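Local coordinates for protein Alpha/beta hydrolase (Xanthomonas campestris pv. campestris, PDB 2QJW) that is of unconfirmed function but, as a member of the alpha/beta-hydrolase superfamily, probably hydrolyses an as yet unidentified substrate, at residues C7-G12 / R167-L172; T23-V28 / A99-V104; E65-A70 / V76-S81. All coordinates share one frame; numbering follows the deposited sequence.

Overall arrangement
The three contacts pack helices onto one parallel beta-sheet of alpha/beta-hydrolase type. Contacts 1 and 2 have centres about 1 Å apart: helices 162-174 and 20-31 share a face of the sheet, and the pairs 7-12/167-172 and 23-28/99-104 merge where the side chains of Phe169, Phe101, Leu25 and Leu9 meet. Contact 3 is centred about 11 to 12 Å from both, with helix 56-71 on the opposite face; its strand 76-81 lies between strands 6-10 and 99-103. Along the chain contact 3 is nested inside contact 2, and contact 2 inside contact 1, so segments from near both termini close around a central strand leading to the probable nucleophile elbow.

Contact 1: residues C7-G12 / R167-L172; sequences CILAHG and RAFAEL
Phe169 directs the far end of its ring from helix 162-174 at strand 6-10, where it meets Cys7 and Leu9, two residues on the same side of the strand. Its CZ carbon does most of the touching, lying 3.9 Å from Cys7 SG and the same distance, 3.9 Å, from Leu9 CD2. The sulfur makes an oblique sulfur-aromatic contact, with SG 5.1 Å from the centroid of the Phe169 ring and 70° off the ring normal. Leu9 comes at the ring on a slant through one methyl, CD2, which also lies 4.1 Å from Phe169 CE2. The long reach comes from the helix side: with CG of Phe169 turned opposite the backbone N (chi1 -172°), the ring extends from the helix into the interior and bridges a CA separation of 10.7 Å between Cys7 and Phe169. A flat, long residue suits this place, while small Cys7 and branched Leu9 offer the apolar surface it needs.

In alpha/beta-hydrolases the C-terminal helix packs on the central parallel sheet, and helix 162-174 does so here beside helix 20-31, whose Leu25 and Val28 also touch Phe169. The outer surface of the C-terminal helix serves the assembly: Arg167 forms an intersubunit salt bridge with Glu171 of the second subunit.

Beyond the strand the chain enters a loop at His11 and Gly12. His11 ND1 donates a hydrogen bond of 2.7 Å to Gly12 O, nearly straight at 162° and within the imidazole plane. The other ring nitrogen, NE2, is hydrogen-bonded to the backbone N of Phe41, and the two bonds together fix the rotation of the ring.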
ATOM      1  N   CYS A   7     -11.853   6.108  17.245  1.00 11.96           N
ATOM      2  CA  CYS A   7     -11.576   4.851  16.513  1.00 11.26           C
ATOM      3  C   CYS A   7     -12.033   3.642  17.320  1.00 11.15           C
ATOM      4  O   CYS A   7     -11.766   3.559  18.514  1.00 11.77           O
ATOM      5  CB  CYS A   7     -10.099   4.702  16.252  1.00 11.66           C
ATOM      6  SG  CYS A   7      -9.389   5.933  15.196  1.00 12.24           S
ATOM      7  N   ILE A   8     -12.806   2.766  16.679  1.00 10.18           N
ATOM      8  CA  ILE A   8     -13.211   1.492  17.304  1.00 11.11           C
ATOM      9  C   ILE A   8     -12.446   0.418  16.584  1.00 11.45           C
ATOM     10  O   ILE A   8     -12.556   0.300  15.382  1.00 10.42           O
ATOM     11  CB  ILE A   8     -14.702   1.260  17.260  1.00 10.20           C
ATOM     12  CG1 ILE A   8     -15.480   2.414  17.904  1.00 12.74           C
ATOM     13  CG2 ILE A   8     -14.986  -0.120  17.957  1.00 10.18           C
ATOM     14  CD1 ILE A   8     -16.930   2.480  17.693  1.00 13.95           C
ATOM     15  N   LEU A   9     -11.599  -0.328  17.304  1.00 11.45           N
ATOM     16  CA  LEU A   9     -10.631  -1.289  16.752  1.00 10.33           C
ATOM     17  C   LEU A   9     -11.069  -2.690  17.149  1.00 12.30           C
ATOM     18  O   LEU A   9     -11.065  -3.003  18.347  1.00 11.03           O
ATOM     19  CB  LEU A   9      -9.259  -0.992  17.328  1.00 10.18           C
ATOM     20  CG  LEU A   9      -8.907   0.503  17.269  1.00 13.11           C
ATOM     21  CD1 LEU A   9      -7.673   0.725  18.075  1.00 17.94           C
ATOM     22  CD2 LEU A   9      -8.785   1.000  15.807  1.00 11.00           C
ATOM     23  N   ALA A  10     -11.483  -3.530  16.188  1.00  9.45           N
ATOM     24  CA  ALA A  10     -12.071  -4.850  16.471  1.00  9.11           C
ATOM     25  C   ALA A  10     -11.130  -6.000  16.196  1.00 12.29           C
ATOM     26  O   ALA A  10     -10.718  -6.219  15.055  1.00 10.55           O
ATOM     27  CB  ALA A  10     -13.297  -5.008  15.612  1.00  9.07           C
ATOM     28  N   HIS A  11     -10.814  -6.711  17.256  1.00 10.51           N
ATOM     29  CA  HIS A  11      -9.931  -7.865  17.179  1.00 11.01           C
ATOM     30  C   HIS A  11     -10.507  -9.046  16.423  1.00 11.51           C
ATOM     31  O   HIS A  11     -11.707  -9.165  16.256  1.00 11.91           O
ATOM     32  CB  HIS A  11      -9.488  -8.263  18.593  1.00 11.39           C
ATOM     33  CG  HIS A  11     -10.528  -8.980  19.426  1.00 11.78           C
ATOM     34  ND1 HIS A  11     -10.942 -10.290  19.191  1.00 12.94           N
ATOM     35  CD2 HIS A  11     -11.260  -8.542  20.470  1.00 13.19           C
ATOM     36  CE1 HIS A  11     -11.864 -10.615  20.090  1.00 12.61           C
ATOM     37  NE2 HIS A  11     -12.087  -9.570  20.864  1.00 13.86           N
ATOM     38  N   GLY A  12      -9.610  -9.918  15.928  1.00 13.77           N
ATOM     39  CA  GLY A  12     -10.005 -11.090  15.180  1.00 14.43           C
ATOM     40  C   GLY A  12     -10.505 -12.233  16.056  1.00 15.69           C
ATOM     41  O   GLY A  12     -10.475 -12.167  17.292  1.00 13.87           O
ATOM     42  N   ARG A 167       1.368   2.151   9.967  1.00  9.99           N
ATOM     43  CA  ARG A 167       1.626   3.281   9.132  1.00 13.31           C
ATOM     44  C   ARG A 167       0.471   3.492   8.145  1.00 11.02           C
ATOM     45  O   ARG A 167       0.111   4.644   7.859  1.00 11.99           O
ATOM     46  CB  ARG A 167       2.969   3.119   8.404  1.00 14.61           C
ATOM     47  CG  ARG A 167       4.131   3.524   9.250  1.00 25.30           C
ATOM     48  CD  ARG A 167       5.401   3.458   8.455  1.00 35.70           C
ATOM     49  NE  ARG A 167       5.824   2.077   8.298  1.00 43.06           N
ATOM     50  CZ  ARG A 167       6.627   1.422   9.136  1.00 45.70           C
ATOM     51  NH1 ARG A 167       7.083   1.972  10.261  1.00 46.89           N
ATOM     52  NH2 ARG A 167       6.937   0.169   8.849  1.00 47.56           N
ATOM     53  N   ALA A 168      -0.090   2.406   7.574  1.00 10.33           N
ATOM     54  CA  ALA A 168      -1.215   2.538   6.637  1.00 11.06           C
ATOM     55  C   ALA A 168      -2.402   3.134   7.400  1.00 11.30           C
ATOM     56  O   ALA A 168      -3.106   3.965   6.876  1.00 10.33           O
ATOM     57  CB  ALA A 168      -1.591   1.196   6.010  1.00  9.73           C
ATOM     58  N   PHE A 169      -2.648   2.679   8.632  1.00 10.07           N
ATOM     59  CA  PHE A 169      -3.733   3.255   9.405  1.00  8.19           C
ATOM     60  C   PHE A 169      -3.508   4.743   9.695  1.00  8.48           C
ATOM     61  O   PHE A 169      -4.440   5.564   9.612  1.00 10.83           O
ATOM     62  CB  PHE A 169      -3.903   2.474  10.712  1.00  9.62           C
ATOM     63  CG  PHE A 169      -5.120   2.847  11.516  1.00  9.20           C
ATOM     64  CD1 PHE A 169      -6.364   2.932  10.940  1.00 10.90           C
ATOM     65  CD2 PHE A 169      -4.997   2.990  12.894  1.00 10.78           C
ATOM     66  CE1 PHE A 169      -7.456   3.255  11.738  1.00 12.05           C
ATOM     67  CE2 PHE A 169      -6.103   3.307  13.676  1.00 10.26           C
ATOM     68  CZ  PHE A 169      -7.275   3.437  13.102  1.00 10.14           C
ATOM     69  N   ALA A 170      -2.288   5.092  10.069  1.00  9.45           N
ATOM     70  CA  ALA A 170      -1.956   6.470  10.296  1.00 11.53           C
ATOM     71  C   ALA A 170      -2.222   7.310   9.083  1.00 10.28           C
ATOM     72  O   ALA A 170      -2.709   8.439   9.176  1.00 11.40           O
ATOM     73  CB  ALA A 170      -0.431   6.554  10.692  1.00  9.86           C
ATOM     74  N   GLU A 171      -1.848   6.819   7.923  0.50  8.93           N
ATOM     75  CA  GLU A 171      -2.070   7.536   6.685  0.50  9.58           C
ATOM     76  C   GLU A 171      -3.538   7.776   6.390  0.50 10.61           C
ATOM     77  O   GLU A 171      -3.929   8.832   5.819  0.50 11.89           O
ATOM     78  CB  GLU A 171      -1.439   6.769   5.545  0.50 11.80           C
ATOM     79  CG  GLU A 171       0.064   6.899   5.544  0.50 10.94           C
ATOM     80  CD  GLU A 171       0.760   5.797   4.768  0.50 20.28           C
ATOM     81  OE1 GLU A 171       0.085   4.992   4.074  0.50 16.37           O
ATOM     82  OE2 GLU A 171       2.000   5.732   4.877  0.50 22.92           O
ATOM     83  N   LEU A 172      -4.358   6.785   6.750  1.00 10.31           N
ATOM     84  CA  LEU A 172      -5.804   6.929   6.628  1.00 10.63           C
ATOM     85  C   LEU A 172      -6.272   8.003   7.591  1.00 11.37           C
ATOM     86  O   LEU A 172      -6.957   8.951   7.142  1.00 11.61           O
ATOM     87  CB  LEU A 172      -6.538   5.634   6.937  1.00 11.57           C
ATOM     88  CG  LEU A 172      -8.054   5.750   6.848  1.00 11.61           C
ATOM     89  CD1 LEU A 172      -8.561   6.009   5.458  1.00 11.75           C
ATOM     90  CD2 LEU A 172      -8.660   4.466   7.386  1.00 10.19           C
TER

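Contact 2: residues T23-V28 / A99-V104; sequences TALAEV and ALFLMV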
ATOM      1  N   THR A  23      -3.685  -3.498  19.364  1.00 15.44           N
ATOM      2  CA  THR A  23      -2.974  -2.706  20.291  1.00 15.26           C
ATOM      3  C   THR A  23      -2.113  -1.703  19.524  1.00 15.30           C
ATOM      4  O   THR A  23      -2.040  -0.530  19.863  1.00 14.84           O
ATOM      5  CB  THR A  23      -2.129  -3.632  21.201  1.00 21.60           C
ATOM      6  OG1 THR A  23      -3.044  -4.455  21.942  1.00 21.80           O
ATOM      7  CG2 THR A  23      -1.290  -2.810  22.100  1.00 19.70           C
ATOM      8  N   ALA A  24      -1.477  -2.145  18.471  1.00 13.20           N
ATOM      9  CA  ALA A  24      -0.684  -1.256  17.626  1.00 14.69           C
ATOM     10  C   ALA A  24      -1.540  -0.174  17.007  1.00 13.70           C
ATOM     11  O   ALA A  24      -1.129   0.982  16.944  1.00 14.01           O
ATOM     12  CB  ALA A  24       0.014  -2.051  16.525  1.00 14.50           C
ATOM     13  N   LEU A  25      -2.727  -0.527  16.552  1.00 11.70           N
ATOM     14  CA  LEU A  25      -3.601   0.470  15.962  1.00 11.22           C
ATOM     15  C   LEU A  25      -4.079   1.468  17.025  1.00 12.82           C
ATOM     16  O   LEU A  25      -4.249   2.642  16.708  1.00 12.34           O
ATOM     17  CB  LEU A  25      -4.803  -0.133  15.260  1.00 14.43           C
ATOM     18  CG  LEU A  25      -4.546  -1.027  14.055  1.00 14.57           C
ATOM     19  CD1 LEU A  25      -5.906  -1.254  13.321  1.00 16.09           C
ATOM     20  CD2 LEU A  25      -3.469  -0.475  13.124  1.00 14.16           C
ATOM     21  N   ALA A  26      -4.306   1.029  18.244  1.00 10.37           N
ATOM     22  CA  ALA A  26      -4.668   1.938  19.347  1.00 11.34           C
ATOM     23  C   ALA A  26      -3.529   2.928  19.616  1.00 12.95           C
ATOM     24  O   ALA A  26      -3.781   4.101  19.909  1.00 12.99           O
ATOM     25  CB  ALA A  26      -5.010   1.172  20.579  1.00 12.58           C
ATOM     26  N   GLU A  27      -2.304   2.482  19.546  1.00 12.70           N
ATOM     27  CA  GLU A  27      -1.167   3.376  19.734  1.00 15.70           C
ATOM     28  C   GLU A  27      -1.148   4.398  18.599  1.00 16.04           C
ATOM     29  O   GLU A  27      -0.853   5.561  18.834  1.00 15.38           O
ATOM     30  CB  GLU A  27       0.124   2.563  19.812  1.00 17.55           C
ATOM     31  CG  GLU A  27       1.383   3.427  19.899  1.00 21.11           C
ATOM     32  N   VAL A  28      -1.499   4.022  17.368  1.00 13.33           N
ATOM     33  CA  VAL A  28      -1.540   4.993  16.276  1.00 11.66           C
ATOM     34  C   VAL A  28      -2.616   5.989  16.544  1.00 12.00           C
ATOM     35  O   VAL A  28      -2.382   7.210  16.424  1.00 11.74           O
ATOM     36  CB  VAL A  28      -1.792   4.287  14.929  1.00 12.08           C
ATOM     37  CG1 VAL A  28      -2.089   5.248  13.840  1.00 12.67           C
ATOM     38  CG2 VAL A  28      -0.568   3.485  14.531  1.00 13.26           C
ATOM     39  N   ALA A  99     -14.591   6.507   7.946  1.00 10.03           N
ATOM     40  CA  ALA A  99     -13.589   5.739   7.152  1.00  9.71           C
ATOM     41  C   ALA A  99     -13.444   4.369   7.768  1.00  9.39           C
ATOM     42  O   ALA A  99     -13.849   4.141   8.905  1.00  8.50           O
ATOM     43  CB  ALA A  99     -12.224   6.431   7.145  1.00 10.47           C
ATOM     44  N   LEU A 100     -12.851   3.472   6.981  0.50  9.68           N
ATOM     45  CA  LEU A 100     -12.742   2.066   7.328  0.50  9.49           C
ATOM     46  C   LEU A 100     -11.342   1.533   7.054  0.50  9.65           C
ATOM     47  O   LEU A 100     -10.852   1.656   5.921  0.50  9.57           O
ATOM     48  CB  LEU A 100     -13.743   1.314   6.477  0.50 11.32           C
ATOM     49  CG  LEU A 100     -14.031  -0.152   6.714  0.50 12.12           C
ATOM     50  CD1 LEU A 100     -14.546  -0.426   8.195  0.50  9.70           C
ATOM     51  CD2 LEU A 100     -15.021  -0.660   5.644  0.50  9.76           C
ATOM     52  N   PHE A 101     -10.724   0.894   8.058  1.00  7.96           N
ATOM     53  CA  PHE A 101      -9.393   0.322   7.939  1.00  7.89           C
ATOM     54  C   PHE A 101      -9.488  -1.180   8.176  1.00  8.29           C
ATOM     55  O   PHE A 101      -9.880  -1.618   9.269  1.00  9.52           O
ATOM     56  CB  PHE A 101      -8.374   0.934   8.894  1.00  8.50           C
ATOM     57  CG  PHE A 101      -7.009   0.407   8.696  1.00  8.73           C
ATOM     58  CD1 PHE A 101      -6.287   0.787   7.615  1.00 10.88           C
ATOM     59  CD2 PHE A 101      -6.466  -0.478   9.581  1.00  8.96           C
ATOM     60  CE1 PHE A 101      -4.984   0.311   7.439  1.00  9.85           C
ATOM     61  CE2 PHE A 101      -5.185  -0.982   9.389  1.00 10.45           C
ATOM     62  CZ  PHE A 101      -4.441  -0.598   8.314  1.00 10.21           C
ATOM     63  N   LEU A 102      -9.151  -1.953   7.159  1.00  8.43           N
ATOM     64  CA  LEU A 102      -9.349  -3.405   7.234  1.00  9.19           C
ATOM     65  C   LEU A 102      -8.076  -4.151   7.032  1.00  9.16           C
ATOM     66  O   LEU A 102      -7.456  -4.073   6.000  1.00  9.08           O
ATOM     67  CB  LEU A 102     -10.306  -3.824   6.151  1.00  8.72           C
ATOM     68  CG  LEU A 102     -11.634  -3.088   5.984  1.00  9.93           C
ATOM     69  CD1 LEU A 102     -12.522  -3.604   4.813  1.00 12.45           C
ATOM     70  CD2 LEU A 102     -12.434  -3.178   7.289  1.00 13.21           C
HETATM   71  N   MSE A 103      -7.657  -4.907   8.043  1.00  8.65           N
HETATM   72  CA  MSE A 103      -6.523  -5.851   7.940  1.00  9.81           C
HETATM   73  C   MSE A 103      -7.103  -7.242   7.628  1.00  9.05           C
HETATM   74  O   MSE A 103      -8.045  -7.677   8.280  1.00  9.21           O
HETATM   75  CB  MSE A 103      -5.671  -5.886   9.169  1.00  9.45           C
HETATM   76  CG  MSE A 103      -5.077  -4.509   9.535  1.00 11.21           C
HETATM   77 SE   MSE A 103      -4.019  -4.469  11.099  0.75 12.25          SE
HETATM   78  CE  MSE A 103      -5.455  -4.639  12.292  1.00 18.99           C
ATOM     79  N   VAL A 104      -6.526  -7.895   6.617  1.00  9.30           N
ATOM     80  CA  VAL A 104      -6.884  -9.290   6.186  1.00  7.59           C
ATOM     81  C   VAL A 104      -8.398  -9.545   6.298  1.00 10.13           C
ATOM     82  O   VAL A 104      -8.834 -10.441   7.005  1.00 10.03           O
ATOM     83  CB  VAL A 104      -5.996 -10.384   6.883  1.00  8.64           C
ATOM     84  CG1 VAL A 104      -4.570 -10.287   6.323  1.00 13.42           C
ATOM     85  CG2 VAL A 104      -5.983 -10.262   8.367  1.00 10.83           C
TER
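Helix 20-31 lies on the same face of the sheet toward which Phe101 points, but nearer strand 6-10, so residues 23-28 reach obliquely across to strand 99-103. The backbones stay well separated: the closest CA atoms, those of Leu25 and Phe101, are 9.9 Å apart. Side chains alone fill that interval. Leu25 points toward the strand, while Phe101 and Met103, two positions apart in the extended chain, both point toward the helix. Leu102, between them, faces the other way.

Leu25 meets both partners. Its CD1 methyl is 3.6 Å from Met103 CE, so the leucine and the methionine, present as selenomethionine, meet tip to tip. The bend at the end of the Met103 chain (chi3 -73°) swings CE toward Leu25, where it also lies 4.1 Å from Leu25 CG. On the Phe101 side the approach is oblique: Leu25 CD1 is 3.9 Å from Phe101 CD2, and the second methyl, Leu25 CD2, reaches Phe101 CE2 at 4.1 Å. Both branches of the leucine therefore meet the CD2-CE2 side of the ring, at a slant. A forked side chain suits a helix residue that must touch two neighbours, a flat ring gives it broad apolar support, and methionine's unbranched, flexible chain lets its terminal methyl adapt to the leucine.

The ring of Phe101 also meets that of Phe169 of helix 162-174, with their planes at about 45°. Past Met103 the strand ends; Met103 O accepts a hydrogen bond from Ser85 OG. Apolar packing of helices on a parallel sheet is general among alpha/beta proteins; its place here, below strand ends that carry a probable Ser-His-Asp triad, is consistent with the alpha/beta-hydrolase fold.

Contact 3: residues E65-A70 / V76-S81; sequences EIARAA and VVLAGS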
ATOM      1  N   GLU A  65     -23.773  -1.327  18.388  0.50 12.34           N
ATOM      2  CA  GLU A  65     -24.195  -0.542  19.542  0.50 12.99           C
ATOM      3  C   GLU A  65     -23.105   0.419  19.978  0.50 13.14           C
ATOM      4  O   GLU A  65     -23.364   1.595  20.276  0.50 15.08           O
ATOM      5  CB  GLU A  65     -24.602  -1.492  20.667  0.50 12.34           C
ATOM      6  CG  GLU A  65     -25.982  -2.113  20.358  0.50 16.45           C
ATOM      7  CD  GLU A  65     -26.492  -3.103  21.420  0.50 16.77           C
ATOM      8  OE1 GLU A  65     -25.861  -3.257  22.483  0.50 31.72           O
ATOM      9  OE2 GLU A  65     -27.552  -3.709  21.171  0.50 27.27           O
ATOM     10  N   ILE A  66     -21.865  -0.068  20.003  1.00 13.86           N
ATOM     11  CA  ILE A  66     -20.742   0.742  20.359  1.00 13.22           C
ATOM     12  C   ILE A  66     -20.472   1.871  19.353  1.00 13.27           C
ATOM     13  O   ILE A  66     -20.166   3.041  19.704  1.00 13.16           O
ATOM     14  CB  ILE A  66     -19.474  -0.159  20.547  1.00 12.50           C
ATOM     15  CG1 ILE A  66     -19.657  -1.083  21.770  1.00 13.35           C
ATOM     16  CG2 ILE A  66     -18.237   0.642  20.745  1.00 11.75           C
ATOM     17  CD1 ILE A  66     -18.556  -2.192  21.922  1.00 14.56           C
ATOM     18  N   ALA A  67     -20.588   1.547  18.062  1.00 11.97           N
ATOM     19  CA  ALA A  67     -20.372   2.582  17.049  1.00 11.34           C
ATOM     20  C   ALA A  67     -21.442   3.632  17.060  1.00 12.71           C
ATOM     21  O   ALA A  67     -21.139   4.827  16.932  1.00 13.77           O
ATOM     22  CB  ALA A  67     -20.299   1.883  15.671  1.00 12.01           C
ATOM     23  N   ARG A  68     -22.691   3.200  17.185  1.00 14.07           N
ATOM     24  CA  ARG A  68     -23.815   4.131  17.233  1.00 17.08           C
ATOM     25  C   ARG A  68     -23.609   5.115  18.363  1.00 18.54           C
ATOM     26  O   ARG A  68     -23.715   6.339  18.139  1.00 18.54           O
ATOM     27  CB  ARG A  68     -25.109   3.291  17.377  1.00 20.20           C
ATOM     28  CG  ARG A  68     -26.417   3.982  17.580  1.00 29.27           C
ATOM     29  CD  ARG A  68     -26.817   4.797  16.441  1.00 26.01           C
ATOM     30  NE  ARG A  68     -27.072   4.062  15.191  1.00 25.48           N
ATOM     31  CZ  ARG A  68     -27.357   4.681  14.047  1.00 31.32           C
ATOM     32  NH1 ARG A  68     -27.408   6.022  13.998  1.00 24.50           N
ATOM     33  NH2 ARG A  68     -27.557   3.971  12.948  1.00 28.52           N
ATOM     34  N   ALA A  69     -23.269   4.616  19.553  1.00 15.48           N
ATOM     35  CA  ALA A  69     -23.014   5.489  20.685  1.00 17.55           C
ATOM     36  C   ALA A  69     -21.939   6.525  20.375  1.00 17.37           C
ATOM     37  O   ALA A  69     -22.024   7.712  20.732  1.00 16.73           O
ATOM     38  CB  ALA A  69     -22.601   4.642  21.936  1.00 15.33           C
ATOM     39  N   ALA A  70     -20.878   6.066  19.728  1.00 13.98           N
ATOM     40  CA  ALA A  70     -19.796   6.915  19.391  1.00 13.19           C
ATOM     41  C   ALA A  70     -20.190   7.998  18.375  1.00 12.88           C
ATOM     42  O   ALA A  70     -19.729   9.125  18.460  1.00 13.86           O
ATOM     43  CB  ALA A  70     -18.553   6.077  18.852  1.00 13.38           C
ATOM     44  N   VAL A  76     -16.576   8.721  13.720  1.00 10.46           N
ATOM     45  CA  VAL A  76     -16.089   7.374  14.077  1.00 10.13           C
ATOM     46  C   VAL A  76     -15.399   6.735  12.887  1.00  9.72           C
ATOM     47  O   VAL A  76     -15.946   6.674  11.790  1.00 11.46           O
ATOM     48  CB  VAL A  76     -17.234   6.477  14.503  1.00 11.61           C
ATOM     49  CG1 VAL A  76     -16.714   5.057  14.817  1.00 15.63           C
ATOM     50  CG2 VAL A  76     -17.950   7.094  15.723  1.00 13.59           C
ATOM     51  N   VAL A  77     -14.212   6.195  13.166  1.00 10.83           N
ATOM     52  CA  VAL A  77     -13.466   5.322  12.259  1.00  9.52           C
ATOM     53  C   VAL A  77     -13.529   3.897  12.804  1.00  9.24           C
ATOM     54  O   VAL A  77     -13.273   3.680  14.013  1.00 11.15           O
ATOM     55  CB  VAL A  77     -11.999   5.786  12.097  1.00  8.58           C
ATOM     56  CG1 VAL A  77     -11.156   4.787  11.375  1.00 11.57           C
ATOM     57  CG2 VAL A  77     -11.980   7.164  11.410  1.00 10.65           C
ATOM     58  N   LEU A  78     -13.900   2.938  11.930  1.00  9.59           N
ATOM     59  CA  LEU A  78     -13.933   1.521  12.322  1.00  9.39           C
ATOM     60  C   LEU A  78     -12.770   0.821  11.684  1.00 10.14           C
ATOM     61  O   LEU A  78     -12.412   1.054  10.531  1.00  9.79           O
ATOM     62  CB  LEU A  78     -15.208   0.865  11.850  1.00 11.50           C
ATOM     63  CG  LEU A  78     -16.477   1.526  12.383  1.00 12.70           C
ATOM     64  CD1 LEU A  78     -17.698   0.821  11.795  1.00 12.30           C
ATOM     65  CD2 LEU A  78     -16.532   1.506  13.892  1.00 12.10           C
ATOM     66  N   ALA A  79     -12.113  -0.039  12.468  1.00 10.06           N
ATOM     67  CA  ALA A  79     -10.950  -0.788  11.976  1.00  9.32           C
ATOM     68  C   ALA A  79     -11.000  -2.138  12.547  1.00 10.04           C
ATOM     69  O   ALA A  79     -11.623  -2.368  13.597  1.00 10.85           O
ATOM     70  CB  ALA A  79      -9.685  -0.137  12.398  1.00  9.83           C
ATOM     71  N   GLY A  80     -10.312  -3.066  11.917  1.00 10.90           N
ATOM     72  CA  GLY A  80     -10.240  -4.401  12.467  1.00 12.91           C
ATOM     73  C   GLY A  80      -9.197  -5.259  11.818  1.00 11.35           C
ATOM     74  O   GLY A  80      -8.483  -4.841  10.914  1.00 10.25           O
ATOM     75  N   SER A  81      -9.154  -6.497  12.316  1.00 10.27           N
ATOM     76  CA  SER A  81      -8.351  -7.566  11.734  1.00 11.90           C
ATOM     77  C   SER A  81      -9.246  -8.788  11.509  1.00 11.95           C
ATOM     78  O   SER A  81      -9.960  -9.160  12.426  1.00 11.59           O
ATOM     79  CB  SER A  81      -7.205  -7.945  12.641  1.00 15.76           C
ATOM     80  OG  SER A  81      -6.462  -8.990  12.045  1.00 24.25           O
TER
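Ala70 and Val76 form the tightest van der Waals pair where helix 56-71 meets strand 76-81: Ala70 CB is only 3.3 Å from Val76 CG2, closer than two carbons usually come. The same methyl, Val76 CG2, lies 3.6 Å from Ala70 C, so the valine presses on the backbone of the helix as well as its side chain. With CG1 opposite the backbone N (chi1 178°), the other branch, CG2, is left to face the helix. One helical turn back, Ala67 CB meets Leu78 CD2 at a looser 4.2 Å. Leu78 does not start straight at the helix, but its CD2 methyl reaches it. Alanine suits both helical positions, since its small side chain lets the helix come near the sheet, whereas the branched residues of the strand fill the interval.

The backbones run nearly antiparallel, at 157° between their short axes, which pass 9.2 Å apart. Such a reversal belongs to a beta-alpha-beta crossover: helix 56-71 is the main helix of the connection from strand 35-37 to strand 76-81, which also holds the short helix 42-45, and it passes over strand 6-10, whose Ile8 touches both Ala67 and Leu78. Helix 83-92 shares this face, with Val91 in contact with both Ala67 and Leu78.

The strand's backbone polar groups are engaged within the sheet. Leu78 joins strand 99-103 by backbone hydrogen bonds to Ala99 and Phe101, and Val77 joins strand 6-10 through His6 and Ile8. Farther on, Gly80 probably opens the nucleophile elbow, the sharp strand-to-helix turn where alpha/beta-hydrolases place their catalytic nucleophile.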